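Local coordinates for protein lytic Polysaccharide Monooxygenase (Phytophthora infestans, PDB 6Z5Y) that probably cleaves pectin oxidatively during plant infection, using a copper ion bound in its secreted lytic polysaccharide monooxygenase domain, at residues 29-34 against 38-43. Numbering follows the deposited sequence.
Sequences GGWDES and EGLLAT
Thr43 lays its methyl group on the indole of Trp31, a CH-pi contact in which CG2 sits 3.6 Å from the centroid of the six-membered ring and only 15° off the ring normal. The methyl meets the face rather than an edge because the first torsion of Thr43 (chi1 -58°) sends OG1 back along the helix and CG2 out to the loop. The two branches thus divide the work: OG1 donates to Gly39 O over 2.9 Å, tilted 32° from the carbonyl plane, while the backbone N of Thr43 reaches the same oxygen from the opposite face. The hydroxyl bond holds the side-chain rotation of Thr43 and, with it, the placing of the methyl. Trp31 has further partners, its NE1 bonded to Trp27 O and its ring meeting Trp161 edge-to-face; farther along the indole, CZ3 approaches Leu40 O obliquely at 3.6 Å.

Nearer the start of helix 36-47, Ser34 rests against Gly39, where the bare backbone lets the serine come close: OG lies 3.5 Å from Gly39 C. No hydrogen bond spans the two segments here. Instead the hydroxyl turns back to Trp31 O in a short bond of 2.6 Å, an acceptor that also takes Ser34 N, and Arg154 of strand 143-155 engages both Ser34 OG and Trp31 O. Leu40, whose CD2 is 4.4 Å from Trp31 CE3, carries the packing on to Leu152 and Thr159 of the long strands.

The contact therefore folds the loop after strand 21-23 back on the helix that follows it, beside strands 143-155 and 158-170. Neither hydroxyl bonds across the contact: that of Thr43 is used within the helix, that of Ser34 on Trp31 O and Arg154. The attraction between loop and helix thus rests mainly on van der Waals contact, the methyl-to-indole CH-pi contact foremost, with polar bonding serving to orient the groups that touch.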
loop_
_atom_site.group_PDB
_atom_site.type_symbol
_atom_site.label_atom_id
_atom_site.label_comp_id
_atom_site.label_asym_id
_atom_site.label_seq_id
_atom_site.Cartn_x
_atom_site.Cartn_y
_atom_site.Cartn_z
ATOM N N GLY A 29 5.015 18.983 11.608
ATOM C CA GLY A 29 6.463 19.181 11.437
ATOM C C GLY A 29 6.803 19.887 10.148
ATOM O O GLY A 29 5.919 20.418 9.460
ATOM N N GLY A 30 8.077 19.839 9.791
ATOM C CA GLY A 30 8.621 20.707 8.730
ATOM C C GLY A 30 8.649 20.065 7.365
ATOM O O GLY A 30 9.641 20.205 6.641
ATOM N N TRP A 31 7.564 19.415 6.991
ATOM C CA TRP A 31 7.452 18.740 5.677
ATOM C C TRP A 31 7.826 19.689 4.532
ATOM O O TRP A 31 8.668 19.329 3.697
ATOM C CB TRP A 31 6.024 18.250 5.491
ATOM C CG TRP A 31 5.570 17.293 6.544
ATOM C CD1 TRP A 31 4.903 17.558 7.704
ATOM C CD2 TRP A 31 5.744 15.875 6.524
ATOM N NE1 TRP A 31 4.706 16.408 8.421
ATOM C CE2 TRP A 31 5.200 15.353 7.708
ATOM C CE3 TRP A 31 6.345 15.008 5.615
ATOM C CZ2 TRP A 31 5.192 13.981 7.978
ATOM C CZ3 TRP A 31 6.330 13.653 5.871
ATOM C CH2 TRP A 31 5.769 13.150 7.050
ATOM N N ASP A 32 7.263 20.898 4.520
ATOM C CA ASP A 32 7.388 21.797 3.346
ATOM C C ASP A 32 8.751 22.472 3.309
ATOM O O ASP A 32 9.116 22.927 2.235
ATOM C CB ASP A 32 6.274 22.818 3.359
ATOM C CG ASP A 32 4.980 22.132 3.012
ATOM O OD1 ASP A 32 5.040 21.026 2.480
ATOM O OD2 ASP A 32 3.952 22.718 3.243
ATOM N N GLU A 33 9.464 22.475 4.428
ATOM C CA GLU A 33 10.837 23.050 4.543
ATOM C C GLU A 33 11.898 22.035 4.109
ATOM O O GLU A 33 13.070 22.368 3.941
ATOM C CB GLU A 33 11.088 23.479 5.987
ATOM C CG GLU A 33 10.346 24.758 6.355
ATOM C CD GLU A 33 8.837 24.664 6.438
ATOM O OE1 GLU A 33 8.139 25.394 5.677
ATOM O OE2 GLU A 33 8.360 23.858 7.253
ATOM N N SER A 34 11.522 20.782 4.019
ATOM C CA SER A 34 12.407 19.711 3.512
ATOM C C SER A 34 12.481 19.799 1.991
ATOM O O SER A 34 11.574 20.384 1.351
ATOM C CB SER A 34 11.955 18.338 3.951
ATOM O OG SER A 34 10.844 17.934 3.191
ATOM N N GLU A 38 13.803 12.622 -0.621
ATOM C CA GLU A 38 14.645 12.248 0.529
ATOM C C GLU A 38 14.162 13.034 1.739
ATOM O O GLU A 38 14.147 12.483 2.847
ATOM C CB GLU A 38 16.117 12.560 0.249
ATOM C CG GLU A 38 16.687 11.806 -0.917
ATOM C CD GLU A 38 16.443 12.356 -2.315
ATOM O OE1 GLU A 38 15.712 13.347 -2.465
ATOM O OE2 GLU A 38 17.046 11.803 -3.271
ATOM N N GLY A 39 13.867 14.316 1.540
ATOM C CA GLY A 39 13.407 15.132 2.673
ATOM C C GLY A 39 12.056 14.676 3.199
ATOM O O GLY A 39 11.843 14.691 4.412
ATOM N N LEU A 40 11.164 14.260 2.304
ATOM C CA LEU A 40 9.844 13.756 2.754
ATOM C C LEU A 40 10.056 12.524 3.625
ATOM O O LEU A 40 9.444 12.392 4.686
ATOM C CB LEU A 40 8.967 13.388 1.554
ATOM C CG LEU A 40 8.527 14.551 0.681
ATOM C CD1 LEU A 40 7.724 14.060 -0.519
ATOM C CD2 LEU A 40 7.719 15.549 1.465
ATOM N N LEU A 41 10.892 11.598 3.165
ATOM C CA LEU A 41 11.126 10.344 3.920
ATOM C C LEU A 41 11.833 10.630 5.245
ATOM O O LEU A 41 11.550 9.955 6.230
ATOM C CB LEU A 41 11.966 9.430 3.047
ATOM C CG LEU A 41 11.189 8.837 1.872
ATOM C CD1 LEU A 41 12.124 8.266 0.838
ATOM C CD2 LEU A 41 10.210 7.770 2.325
ATOM N N ALA A 42 12.783 11.568 5.240
ATOM C CA ALA A 42 13.520 11.876 6.481
ATOM C C ALA A 42 12.589 12.520 7.510
ATOM O O ALA A 42 12.690 12.211 8.718
ATOM C CB ALA A 42 14.706 12.765 6.149
ATOM N N THR A 43 11.668 13.371 7.052
ATOM C CA THR A 43 10.676 14.007 7.944
ATOM C C THR A 43 9.761 12.920 8.520
ATOM O O THR A 43 9.525 12.888 9.720
ATOM C CB THR A 43 9.878 15.084 7.213
ATOM O OG1 THR A 43 10.773 16.083 6.693
ATOM C CG2 THR A 43 8.855 15.713 8.137
#